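Local coordinates for protein thiosulfate sulfurtransferase YnjE (Escherichia coli, PDB 2WLR) that catalyses transfer of sulfur from thiosulfate to cyanide, giving thiocyanate and sulfite, by way of a cysteine persulfide intermediate, at residues A[152-157]-A[169-174]; A[156-161]-A[251-256]; A[74-79]-A[99-104]. All blocks are in the same frame, centred on the assembly; numbering follows the deposited sequence.

Contact 1 (A[152-157]-A[169-174])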
ATOM      1  N   GLU A 152      -2.515 -11.003  12.265  1.00 10.14           N
ATOM      2  CA  GLU A 152      -3.295  -9.775  12.413  1.00  9.86           C
ATOM      3  C   GLU A 152      -2.556  -8.843  13.354  1.00 10.03           C
ATOM      4  O   GLU A 152      -2.104  -9.253  14.422  1.00 11.37           O
ATOM      5  CB  GLU A 152      -4.697 -10.017  13.007  1.00 10.13           C
ATOM      6  CG  GLU A 152      -5.500  -8.746  13.093  1.00 11.10           C
ATOM      7  CD  GLU A 152      -7.001  -8.915  13.329  1.00 12.97           C
ATOM      8  OE1 GLU A 152      -7.598  -9.998  13.074  1.00 12.23           O
ATOM      9  OE2 GLU A 152      -7.614  -7.881  13.724  1.00 15.16           O
ATOM     10  N   ALA A 153      -2.408  -7.584  12.953  1.00  9.78           N
ATOM     11  CA  ALA A 153      -1.762  -6.559  13.775  1.00 10.13           C
ATOM     12  C   ALA A 153      -2.771  -5.480  14.138  1.00 11.68           C
ATOM     13  O   ALA A 153      -3.544  -5.028  13.292  1.00 11.89           O
ATOM     14  CB  ALA A 153      -0.539  -5.929  13.002  1.00 11.13           C
ATOM     15  N   ALA A 154      -2.762  -5.077  15.398  1.00 11.81           N
ATOM     16  CA  ALA A 154      -3.568  -3.966  15.871  1.00 11.90           C
ATOM     17  C   ALA A 154      -2.992  -3.447  17.175  1.00 11.86           C
ATOM     18  O   ALA A 154      -2.141  -4.092  17.795  1.00 12.50           O
ATOM     19  CB  ALA A 154      -5.038  -4.373  16.049  1.00 13.53           C
ATOM     20  N   TRP A 155      -3.448  -2.270  17.583  1.00 12.29           N
ATOM     21  CA  TRP A 155      -3.047  -1.684  18.848  1.00 13.40           C
ATOM     22  C   TRP A 155      -3.749  -2.401  20.012  1.00 13.23           C
ATOM     23  O   TRP A 155      -4.958  -2.596  19.990  1.00 14.92           O
ATOM     24  CB  TRP A 155      -3.340  -0.175  18.898  1.00 13.40           C
ATOM     25  CG  TRP A 155      -3.099   0.353  20.273  1.00 15.88           C
ATOM     26  CD1 TRP A 155      -1.914   0.713  20.791  1.00 16.85           C
ATOM     27  CD2 TRP A 155      -4.072   0.510  21.328  1.00 17.47           C
ATOM     28  NE1 TRP A 155      -2.062   1.099  22.109  1.00 19.89           N
ATOM     29  CE2 TRP A 155      -3.380   0.970  22.461  1.00 18.32           C
ATOM     30  CE3 TRP A 155      -5.449   0.282  21.423  1.00 18.17           C
ATOM     31  CZ2 TRP A 155      -4.024   1.239  23.680  1.00 18.22           C
ATOM     32  CZ3 TRP A 155      -6.096   0.542  22.635  1.00 18.78           C
ATOM     33  CH2 TRP A 155      -5.379   1.017  23.741  1.00 19.13           C
ATOM     34  N   GLY A 156      -2.952  -2.802  20.991  1.00 14.09           N
ATOM     35  CA  GLY A 156      -3.470  -3.337  22.244  1.00 14.49           C
ATOM     36  C   GLY A 156      -3.798  -4.812  22.194  1.00 15.70           C
ATOM     37  O   GLY A 156      -3.470  -5.514  21.236  1.00 15.03           O
ATOM     38  N   ALA A 157      -4.421  -5.298  23.263  1.00 16.87           N
ATOM     39  CA  ALA A 157      -4.800  -6.697  23.330  1.00 17.17           C
ATOM     40  C   ALA A 157      -5.871  -6.982  22.284  1.00 17.42           C
ATOM     41  O   ALA A 157      -6.627  -6.066  21.892  1.00 16.74           O
ATOM     42  CB  ALA A 157      -5.313  -7.054  24.749  1.00 18.14           C
ATOM     43  N   ALA A 169      -4.668 -17.326  11.641  1.00 14.05           N
ATOM     44  CA  ALA A 169      -3.922 -16.101  11.935  1.00 13.56           C
ATOM     45  C   ALA A 169      -3.572 -15.979  13.410  1.00 13.44           C
ATOM     46  O   ALA A 169      -4.402 -16.237  14.289  1.00 13.65           O
ATOM     47  CB  ALA A 169      -4.714 -14.870  11.497  1.00 14.34           C
ATOM     48  N   ASP A 170      -2.331 -15.574  13.656  1.00 11.84           N
ATOM     49  CA  ASP A 170      -1.827 -15.168  14.967  1.00 11.67           C
ATOM     50  C   ASP A 170      -2.225 -13.691  15.160  1.00 11.13           C
ATOM     51  O   ASP A 170      -2.864 -13.105  14.284  1.00 10.72           O
ATOM     52  CB  ASP A 170      -0.305 -15.416  14.973  1.00 11.70           C
ATOM     53  CG  ASP A 170       0.367 -15.188  16.308  1.00 13.13           C
ATOM     54  OD1 ASP A 170      -0.290 -15.215  17.363  1.00 15.00           O
ATOM     55  OD2 ASP A 170       1.613 -15.019  16.264  1.00 14.31           O
ATOM     56  N   TYR A 171      -1.899 -13.120  16.313  1.00 10.69           N
ATOM     57  CA  TYR A 171      -2.158 -11.714  16.605  1.00 11.45           C
ATOM     58  C   TYR A 171      -0.923 -11.071  17.195  1.00 10.80           C
ATOM     59  O   TYR A 171      -0.245 -11.659  18.065  1.00 12.78           O
ATOM     60  CB  TYR A 171      -3.300 -11.585  17.611  1.00 11.64           C
ATOM     61  CG  TYR A 171      -3.630 -10.157  17.979  1.00 12.77           C
ATOM     62  CD1 TYR A 171      -4.557  -9.426  17.238  1.00 13.03           C
ATOM     63  CD2 TYR A 171      -3.015  -9.521  19.070  1.00 12.22           C
ATOM     64  CE1 TYR A 171      -4.850  -8.117  17.554  1.00 13.58           C
ATOM     65  CE2 TYR A 171      -3.326  -8.202  19.397  1.00 12.90           C
ATOM     66  CZ  TYR A 171      -4.260  -7.511  18.640  1.00 11.41           C
ATOM     67  OH  TYR A 171      -4.624  -6.209  18.920  1.00 13.55           O
ATOM     68  N   ILE A 172      -0.561  -9.894  16.685  1.00 10.25           N
ATOM     69  CA  ILE A 172       0.526  -9.117  17.268  1.00 11.80           C
ATOM     70  C   ILE A 172      -0.061  -7.772  17.705  1.00 11.06           C
ATOM     71  O   ILE A 172      -0.705  -7.059  16.923  1.00 10.56           O
ATOM     72  CB  ILE A 172       1.709  -8.894  16.307  1.00 11.64           C
ATOM     73  CG1 ILE A 172       2.497 -10.177  16.104  1.00 15.85           C
ATOM     74  CG2 ILE A 172       2.670  -7.794  16.845  1.00 15.07           C
ATOM     75  CD1 ILE A 172       3.550 -10.064  15.041  1.00 18.00           C
ATOM     76  N   ASP A 173       0.175  -7.418  18.965  1.00 11.12           N
ATOM     77  CA  ASP A 173      -0.105  -6.106  19.513  1.00 11.59           C
ATOM     78  C   ASP A 173       1.040  -5.200  19.039  1.00 11.32           C
ATOM     79  O   ASP A 173       2.223  -5.535  19.232  1.00 11.09           O
ATOM     80  CB  ASP A 173      -0.105  -6.269  21.046  1.00 11.55           C
ATOM     81  CG  ASP A 173      -0.400  -5.005  21.821  1.00 13.72           C
ATOM     82  OD1 ASP A 173      -0.282  -3.860  21.330  1.00 13.11           O
ATOM     83  OD2 ASP A 173      -0.677  -5.193  23.033  1.00 17.81           O
ATOM     84  N   THR A 174       0.726  -4.055  18.442  1.00 11.00           N
ATOM     85  CA  THR A 174       1.770  -3.131  17.992  1.00 11.68           C
ATOM     86  C   THR A 174       2.697  -2.678  19.132  1.00 12.12           C
ATOM     87  O   THR A 174       3.855  -2.332  18.914  1.00 12.07           O
ATOM     88  CB  THR A 174       1.180  -1.903  17.283  1.00 10.27           C
ATOM     89  OG1 THR A 174       0.182  -1.282  18.105  1.00 11.04           O
ATOM     90  CG2 THR A 174       0.533  -2.292  15.947  1.00 12.05           C
TER
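Tyr-171 lays its ring across residues 152-157 and ends on Gly-156, its OH donating to Gly-156 O over 2.7 Å. That carbonyl oxygen lies near the ring plane at the edge, whereas the hydroxyl approaches it 45° above the carbonyl plane. CG stands anti to the backbone N (chi1 180°), which carries the ring over the neighbouring strand and brings OH within 3.4 Å of Ala-154 CB. Alongside, the backbones pair closely: Ile-172 N reaches Glu-152 O at 2.8 Å, and Thr-174 N reaches Ala-154 O at 2.9 Å. The strand axes approach to 4.8 Å at 22°, as parallel neighbours in the rhodanese alpha/beta fold, where helix 160-163 makes the beta-alpha-beta crossover and 170-173 is an outermost strand. Ala-153 and Ile-172 face helix 213-226; Glu-152 points to the same face of the sheet as Tyr-171, and its OE2 forms a salt bridge with Arg-211. Beyond the paired strands, Asp-173 OD1 accepts Gly-156 N at 2.9 Å from well above the carboxylate plane, and also Asn-175 N. Replacing Tyr-171 with a phenylalanine would probably leave Gly-156 O without this donor and the turn after the strand less firmly held. Packing is looser at Trp-155, which is solvent-exposed and lies near a bound HEPES molecule; it crosses Thr-174 at about a right angle, with CB 3.8 Å from Thr-174 OG1.

Contact 2 (A[156-161]-A[251-256])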
ATOM      1  N   GLY A 156      -2.952  -2.802  20.991  1.00 14.09           N
ATOM      2  CA  GLY A 156      -3.470  -3.337  22.244  1.00 14.49           C
ATOM      3  C   GLY A 156      -3.798  -4.812  22.194  1.00 15.70           C
ATOM      4  O   GLY A 156      -3.470  -5.514  21.236  1.00 15.03           O
ATOM      5  N   ALA A 157      -4.421  -5.298  23.263  1.00 16.87           N
ATOM      6  CA  ALA A 157      -4.800  -6.697  23.330  1.00 17.17           C
ATOM      7  C   ALA A 157      -5.871  -6.982  22.284  1.00 17.42           C
ATOM      8  O   ALA A 157      -6.627  -6.066  21.892  1.00 16.74           O
ATOM      9  CB  ALA A 157      -5.313  -7.054  24.749  1.00 18.14           C
ATOM     10  N   PRO A 158      -5.968  -8.246  21.859  1.00 17.35           N
ATOM     11  CA  PRO A 158      -6.945  -8.569  20.837  1.00 18.04           C
ATOM     12  C   PRO A 158      -8.339  -8.103  21.218  1.00 18.83           C
ATOM     13  O   PRO A 158      -8.805  -8.379  22.337  1.00 20.90           O
ATOM     14  CB  PRO A 158      -6.893 -10.094  20.738  1.00 18.73           C
ATOM     15  CG  PRO A 158      -5.747 -10.528  21.495  1.00 18.09           C
ATOM     16  CD  PRO A 158      -5.157  -9.405  22.258  1.00 18.22           C
ATOM     17  N   LYS A 159      -8.985  -7.388  20.305  1.00 17.79           N
ATOM     18  CA  LYS A 159     -10.364  -6.936  20.471  1.00 16.85           C
ATOM     19  C   LYS A 159     -11.201  -7.582  19.368  1.00 16.63           C
ATOM     20  O   LYS A 159     -11.728  -8.673  19.544  1.00 16.31           O
ATOM     21  CB  LYS A 159     -10.434  -5.403  20.469  1.00 17.49           C
ATOM     22  CG  LYS A 159      -9.955  -4.756  21.807  1.00 18.16           C
ATOM     23  CD  LYS A 159      -9.733  -3.248  21.673  1.00 18.81           C
ATOM     24  CE  LYS A 159      -8.388  -2.888  20.952  1.00 19.92           C
ATOM     25  NZ  LYS A 159      -7.105  -3.300  21.662  1.00 19.55           N
ATOM     26  N   LEU A 160     -11.271  -6.939  18.207  1.00 16.60           N
ATOM     27  CA  LEU A 160     -12.054  -7.475  17.100  1.00 15.62           C
ATOM     28  C   LEU A 160     -11.601  -8.873  16.668  1.00 15.34           C
ATOM     29  O   LEU A 160     -12.426  -9.699  16.292  1.00 14.86           O
ATOM     30  CB  LEU A 160     -12.003  -6.495  15.935  1.00 16.27           C
ATOM     31  CG  LEU A 160     -12.823  -5.233  16.175  1.00 18.09           C
ATOM     32  CD1 LEU A 160     -12.482  -4.215  15.071  1.00 20.40           C
ATOM     33  CD2 LEU A 160     -14.319  -5.563  16.259  1.00 19.52           C
ATOM     34  N   TYR A 161     -10.298  -9.128  16.737  1.00 14.67           N
ATOM     35  CA  TYR A 161      -9.737 -10.443  16.450  1.00 14.16           C
ATOM     36  C   TYR A 161     -10.453 -11.552  17.222  1.00 14.43           C
ATOM     37  O   TYR A 161     -10.671 -12.615  16.687  1.00 14.12           O
ATOM     38  CB  TYR A 161      -8.250 -10.469  16.796  1.00 13.96           C
ATOM     39  CG  TYR A 161      -7.550 -11.822  16.685  1.00 13.17           C
ATOM     40  CD1 TYR A 161      -7.647 -12.779  17.713  1.00 12.67           C
ATOM     41  CD2 TYR A 161      -6.750 -12.150  15.591  1.00 13.98           C
ATOM     42  CE1 TYR A 161      -6.984 -13.991  17.630  1.00 14.27           C
ATOM     43  CE2 TYR A 161      -6.086 -13.362  15.512  1.00 13.26           C
ATOM     44  CZ  TYR A 161      -6.213 -14.307  16.538  1.00 12.64           C
ATOM     45  OH  TYR A 161      -5.550 -15.506  16.437  1.00 13.48           O
ATOM     46  N   GLY A 251     -12.028 -16.362  18.754  1.00 17.58           N
ATOM     47  CA  GLY A 251     -11.394 -16.672  20.020  1.00 18.16           C
ATOM     48  C   GLY A 251      -9.957 -16.216  20.179  1.00 18.72           C
ATOM     49  O   GLY A 251      -9.364 -15.548  19.308  1.00 17.98           O
ATOM     50  N   THR A 252      -9.395 -16.574  21.326  1.00 18.75           N
ATOM     51  CA  THR A 252      -8.042 -16.175  21.706  1.00 19.72           C
ATOM     52  C   THR A 252      -7.004 -16.722  20.721  1.00 19.16           C
ATOM     53  O   THR A 252      -7.197 -17.785  20.124  1.00 18.93           O
ATOM     54  CB  THR A 252      -7.716 -16.690  23.124  1.00 19.94           C
ATOM     55  OG1 THR A 252      -7.823 -18.114  23.128  1.00 23.79           O
ATOM     56  CG2 THR A 252      -8.675 -16.109  24.139  1.00 20.89           C
ATOM     57  N   PRO A 253      -5.895 -15.976  20.508  1.00 18.92           N
ATOM     58  CA  PRO A 253      -4.861 -16.523  19.617  1.00 19.49           C
ATOM     59  C   PRO A 253      -4.348 -17.895  20.087  1.00 20.47           C
ATOM     60  O   PRO A 253      -3.997 -18.026  21.256  1.00 20.53           O
ATOM     61  CB  PRO A 253      -3.731 -15.471  19.687  1.00 19.03           C
ATOM     62  CG  PRO A 253      -4.360 -14.251  20.193  1.00 19.63           C
ATOM     63  CD  PRO A 253      -5.545 -14.655  21.032  1.00 19.34           C
ATOM     64  N   PRO A 254      -4.297 -18.886  19.181  1.00 20.87           N
ATOM     65  CA  PRO A 254      -3.728 -20.204  19.511  1.00 21.08           C
ATOM     66  C   PRO A 254      -2.271 -20.128  19.910  1.00 20.72           C
ATOM     67  O   PRO A 254      -1.582 -19.201  19.517  1.00 20.96           O
ATOM     68  CB  PRO A 254      -3.815 -20.975  18.191  1.00 21.34           C
ATOM     69  CG  PRO A 254      -4.892 -20.319  17.440  1.00 22.19           C
ATOM     70  CD  PRO A 254      -4.849 -18.873  17.808  1.00 21.37           C
ATOM     71  N   LYS A 255      -1.808 -21.137  20.636  1.00 20.52           N
ATOM     72  CA  LYS A 255      -0.400 -21.283  20.967  1.00 20.61           C
ATOM     73  C   LYS A 255       0.442 -21.344  19.704  1.00 19.31           C
ATOM     74  O   LYS A 255       0.102 -22.047  18.754  1.00 19.24           O
ATOM     75  CB  LYS A 255      -0.191 -22.583  21.758  1.00 20.91           C
ATOM     76  CG  LYS A 255       0.729 -22.428  22.916  1.00 24.96           C
ATOM     77  CD  LYS A 255       0.822 -23.738  23.702  1.00 27.63           C
ATOM     78  CE  LYS A 255       1.172 -23.498  25.161  1.00 30.12           C
ATOM     79  NZ  LYS A 255       2.008 -22.298  25.352  1.00 31.98           N
ATOM     80  N   VAL A 256       1.532 -20.587  19.683  1.00 18.18           N
ATOM     81  CA  VAL A 256       2.470 -20.634  18.591  1.00 17.65           C
ATOM     82  C   VAL A 256       3.757 -21.314  19.061  1.00 16.11           C
ATOM     83  O   VAL A 256       4.252 -21.021  20.150  1.00 15.70           O
ATOM     84  CB  VAL A 256       2.737 -19.210  18.042  1.00 17.70           C
ATOM     85  CG1 VAL A 256       3.798 -19.210  16.981  1.00 18.77           C
ATOM     86  CG2 VAL A 256       1.426 -18.618  17.504  1.00 19.98           C
TER
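Tyr-161 OH hydrogen-bonds to Ala-169 O, and across the contact it packs 3.4 Å from Pro-253 CA and 3.7 Å from Pro-254 CD. The phenol is thus tied to Ala-169, in segment 169-174, while its rim meets two consecutive prolines. Its torsion explains the reach, since CG lies anti to the backbone N (chi1 174°) and puts the ring's far end beside residues 251-254. Tyr-161 CE1 is the busiest ring atom, 3.3 Å from Gly-251 O and 3.7 Å from Pro-253 CG. Thr-252 C and Pro-253 N sit at the ring edge, near its plane, so the linker backbone skirts the tyrosine instead of stacking on it; His-165 supplies a stacked ring partner. Residues 156-161 lead out of strand 148-154 into the short crossover helix 160-163 of a rhodanese fold, and residues 251-256 belong to the connection running from helix 238-243 to strand 273-274 of the next sheet. The contact therefore lays that connection along the crossover, where Pro-158 CG meets Pro-253 CD at 4.2 Å and both proline side chains also touch Tyr-171. Gly-251, with phi at 92°, makes a backbone hydrogen bond with Leu-162; a CB there would press on the preceding carbonyl. Within 156-161, Lys-159 NZ donates to Ala-157 O, 2.8 Å away in the carbonyl plane, and also to Trp-155 O. The Tyr-161 ring meets that of Tyr-171 edge-to-face, and farther along the connection the side chain of Val-256 touches Asp-170, so the linker borders strand 170-173 as well as the crossover.

Contact 3 (A[74-79]-A[99-104])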
ATOM      1  N   LYS A  74      -9.944  12.641 -22.015  1.00 27.13           N
ATOM      2  CA  LYS A  74     -10.643  13.687 -22.749  1.00 28.42           C
ATOM      3  C   LYS A  74     -12.014  13.184 -23.186  1.00 27.93           C
ATOM      4  O   LYS A  74     -12.140  12.030 -23.599  1.00 28.13           O
ATOM      5  CB  LYS A  74      -9.808  14.152 -23.934  1.00 28.86           C
ATOM      6  CG  LYS A  74      -8.503  14.801 -23.496  1.00 32.16           C
ATOM      7  CD  LYS A  74      -7.301  13.906 -23.751  1.00 35.26           C
ATOM      8  CE  LYS A  74      -6.808  14.049 -25.185  1.00 37.27           C
ATOM      9  NZ  LYS A  74      -7.697  13.394 -26.213  1.00 39.92           N
ATOM     10  N   THR A  75     -13.034  14.049 -23.087  1.00 27.16           N
ATOM     11  CA  THR A  75     -14.430  13.675 -23.367  1.00 26.61           C
ATOM     12  C   THR A  75     -14.579  12.719 -24.551  1.00 25.48           C
ATOM     13  O   THR A  75     -15.248  11.681 -24.441  1.00 24.27           O
ATOM     14  CB  THR A  75     -15.304  14.940 -23.638  1.00 27.04           C
ATOM     15  OG1 THR A  75     -15.307  15.785 -22.476  1.00 28.99           O
ATOM     16  CG2 THR A  75     -16.732  14.565 -23.981  1.00 26.61           C
ATOM     17  N   ASP A  76     -13.938  13.060 -25.669  1.00 24.99           N
ATOM     18  CA  ASP A  76     -14.169  12.368 -26.933  1.00 24.77           C
ATOM     19  C   ASP A  76     -13.021  11.488 -27.394  1.00 23.72           C
ATOM     20  O   ASP A  76     -13.108  10.933 -28.464  1.00 23.79           O
ATOM     21  CB  ASP A  76     -14.479  13.379 -28.053  1.00 25.38           C
ATOM     22  CG  ASP A  76     -15.702  14.238 -27.756  1.00 28.51           C
ATOM     23  OD1 ASP A  76     -16.595  13.800 -27.003  1.00 32.88           O
ATOM     24  OD2 ASP A  76     -15.771  15.366 -28.297  1.00 33.01           O
ATOM     25  N   ALA A  77     -11.977  11.338 -26.582  1.00 22.81           N
ATOM     26  CA  ALA A  77     -10.872  10.439 -26.943  1.00 22.03           C
ATOM     27  C   ALA A  77     -11.315   8.981 -26.767  1.00 21.50           C
ATOM     28  O   ALA A  77     -12.088   8.700 -25.864  1.00 22.30           O
ATOM     29  CB  ALA A  77      -9.661  10.732 -26.078  1.00 22.94           C
ATOM     30  N   PRO A  78     -10.831   8.058 -27.630  1.00 20.31           N
ATOM     31  CA  PRO A  78     -11.184   6.633 -27.453  1.00 18.91           C
ATOM     32  C   PRO A  78     -10.775   6.074 -26.080  1.00 17.81           C
ATOM     33  O   PRO A  78      -9.685   6.335 -25.601  1.00 15.09           O
ATOM     34  CB  PRO A  78     -10.408   5.907 -28.561  1.00 19.98           C
ATOM     35  CG  PRO A  78      -9.755   6.987 -29.404  1.00 20.41           C
ATOM     36  CD  PRO A  78      -9.865   8.285 -28.720  1.00 20.62           C
ATOM     37  N   VAL A  79     -11.686   5.353 -25.438  1.00 16.48           N
ATOM     38  CA  VAL A  79     -11.310   4.510 -24.298  1.00 16.32           C
ATOM     39  C   VAL A  79     -11.680   3.082 -24.639  1.00 13.86           C
ATOM     40  O   VAL A  79     -12.720   2.828 -25.239  1.00 14.53           O
ATOM     41  CB  VAL A  79     -11.905   4.992 -22.929  1.00 17.19           C
ATOM     42  CG1 VAL A  79     -11.548   6.453 -22.728  1.00 20.70           C
ATOM     43  CG2 VAL A  79     -13.406   4.773 -22.849  1.00 19.56           C
ATOM     44  N   GLY A  99     -20.300  11.045 -19.355  1.00 17.83           N
ATOM     45  CA  GLY A  99     -20.068  11.912 -20.497  1.00 18.63           C
ATOM     46  C   GLY A  99     -19.063  11.450 -21.541  1.00 19.17           C
ATOM     47  O   GLY A  99     -18.865  12.143 -22.546  1.00 20.63           O
ATOM     48  N   LEU A 100     -18.412  10.306 -21.341  1.00 18.75           N
ATOM     49  CA  LEU A 100     -17.398   9.869 -22.306  1.00 18.34           C
ATOM     50  C   LEU A 100     -18.105   9.384 -23.542  1.00 18.48           C
ATOM     51  O   LEU A 100     -19.051   8.604 -23.425  1.00 17.65           O
ATOM     52  CB  LEU A 100     -16.519   8.753 -21.742  1.00 18.85           C
ATOM     53  CG  LEU A 100     -15.524   9.234 -20.706  1.00 19.42           C
ATOM     54  CD1 LEU A 100     -16.243   9.567 -19.450  1.00 24.34           C
ATOM     55  CD2 LEU A 100     -14.414   8.193 -20.427  1.00 20.52           C
ATOM     56  N   THR A 101     -17.650   9.834 -24.715  1.00 18.70           N
ATOM     57  CA  THR A 101     -18.392   9.595 -25.971  1.00 19.01           C
ATOM     58  C   THR A 101     -17.829   8.515 -26.891  1.00 18.91           C
ATOM     59  O   THR A 101     -18.456   8.168 -27.889  1.00 19.26           O
ATOM     60  CB  THR A 101     -18.537  10.912 -26.776  1.00 18.83           C
ATOM     61  OG1 THR A 101     -17.256  11.357 -27.187  1.00 20.82           O
ATOM     62  CG2 THR A 101     -19.178  12.007 -25.914  1.00 19.66           C
ATOM     63  N   HIS A 102     -16.673   7.949 -26.558  1.00 18.07           N
ATOM     64  CA  HIS A 102     -16.045   6.982 -27.449  1.00 18.46           C
ATOM     65  C   HIS A 102     -15.517   5.806 -26.631  1.00 17.28           C
ATOM     66  O   HIS A 102     -14.339   5.801 -26.290  1.00 18.59           O
ATOM     67  CB  HIS A 102     -14.898   7.660 -28.197  1.00 19.15           C
ATOM     68  CG  HIS A 102     -14.368   6.857 -29.340  1.00 22.56           C
ATOM     69  ND1 HIS A 102     -14.420   5.479 -29.370  1.00 26.01           N
ATOM     70  CD2 HIS A 102     -13.736   7.236 -30.476  1.00 24.62           C
ATOM     71  CE1 HIS A 102     -13.871   5.043 -30.490  1.00 25.29           C
ATOM     72  NE2 HIS A 102     -13.449   6.087 -31.179  1.00 26.70           N
ATOM     73  N   ILE A 103     -16.398   4.858 -26.321  1.00 16.05           N
ATOM     74  CA  ILE A 103     -16.101   3.726 -25.429  1.00 16.52           C
ATOM     75  C   ILE A 103     -16.206   2.438 -26.208  1.00 16.87           C
ATOM     76  O   ILE A 103     -17.273   2.076 -26.698  1.00 17.76           O
ATOM     77  CB  ILE A 103     -17.072   3.670 -24.240  1.00 16.25           C
ATOM     78  CG1 ILE A 103     -17.057   4.987 -23.464  1.00 17.66           C
ATOM     79  CG2 ILE A 103     -16.722   2.498 -23.267  1.00 14.89           C
ATOM     80  CD1 ILE A 103     -18.112   5.065 -22.399  1.00 19.46           C
ATOM     81  N   SER A 104     -15.071   1.751 -26.345  1.00 16.87           N
ATOM     82  CA  SER A 104     -14.956   0.495 -27.097  1.00 16.97           C
ATOM     83  C   SER A 104     -14.457  -0.630 -26.191  1.00 16.52           C
ATOM     84  O   SER A 104     -14.120  -0.386 -25.029  1.00 15.09           O
ATOM     85  CB  SER A 104     -13.921   0.663 -28.201  1.00 17.47           C
ATOM     86  OG  SER A 104     -14.283   1.684 -29.111  1.00 19.57           O
TER
HETATM   87  O   HOH W   1     -14.523   9.017 -24.819  1.00 17.42           O
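Thr-101 is bonded twice to the facing loop, through its backbone and its side chain. Its N donates to Thr-75 O over 3.0 Å, nearly straight, and its OG1 gives a short 2.5 Å bond to Asp-76 OD1, met on the anti side and 35° out of the carboxylate plane. The threonine can do both because OG1 sits between the backbone N and the carbonyl carbon (chi1 65°). Where the chains diverge, a water takes the place of direct pairing: it accepts from His-102 N and lies 2.8 Å from Thr-75 O and 2.7 Å from Ala-77 O. Direct bonding resumes with Val-79 N to His-102 O at 2.8 Å and Ser-104 N to Val-79 O, with a nearly straight N-H...O angle of 176°. These bonds open the parallel pairing of strands 79-82 and 103-105, linked by helix 85-97 in a beta-alpha-beta crossover; Gly-99, just past that helix, caps it in a Schellman motif. Pro-78 CB stands 3.9 Å from the centroid of the His-102 ring and almost on its normal, a CH-pi contact. On the buried side, Val-79 CG2 packs 3.7 Å from Ile-103 CG1. Ser-104 OG bonds to Lys-8 O. At the exposed end, then, one backbone bond is supplemented by a carboxylate-hydroxyl bond and a water, so register there probably depends partly on side chain and solvent, whereas direct amide pairing sets it where the strands begin.

Overall arrangement
Contact 3 comes first from the N terminus, closing the loop that runs through strand 79-82 and helix 85-97 and bringing together two strands of the four-stranded sheet. It is complete before the others open, and lies about 47 Å from contact 1 and 51 Å from contact 2, centre to centre, across the chain's centre. Contact 1 closes a short excursion through helix 160-163, within the second sheet. Contact 2 starts from the same stretch, sharing Gly-156 and Ala-157, and closes a far longer loop, so that 169-174 is enclosed in its span. The two touch, and together they join crossover, edge strand and the connection to the third sheet.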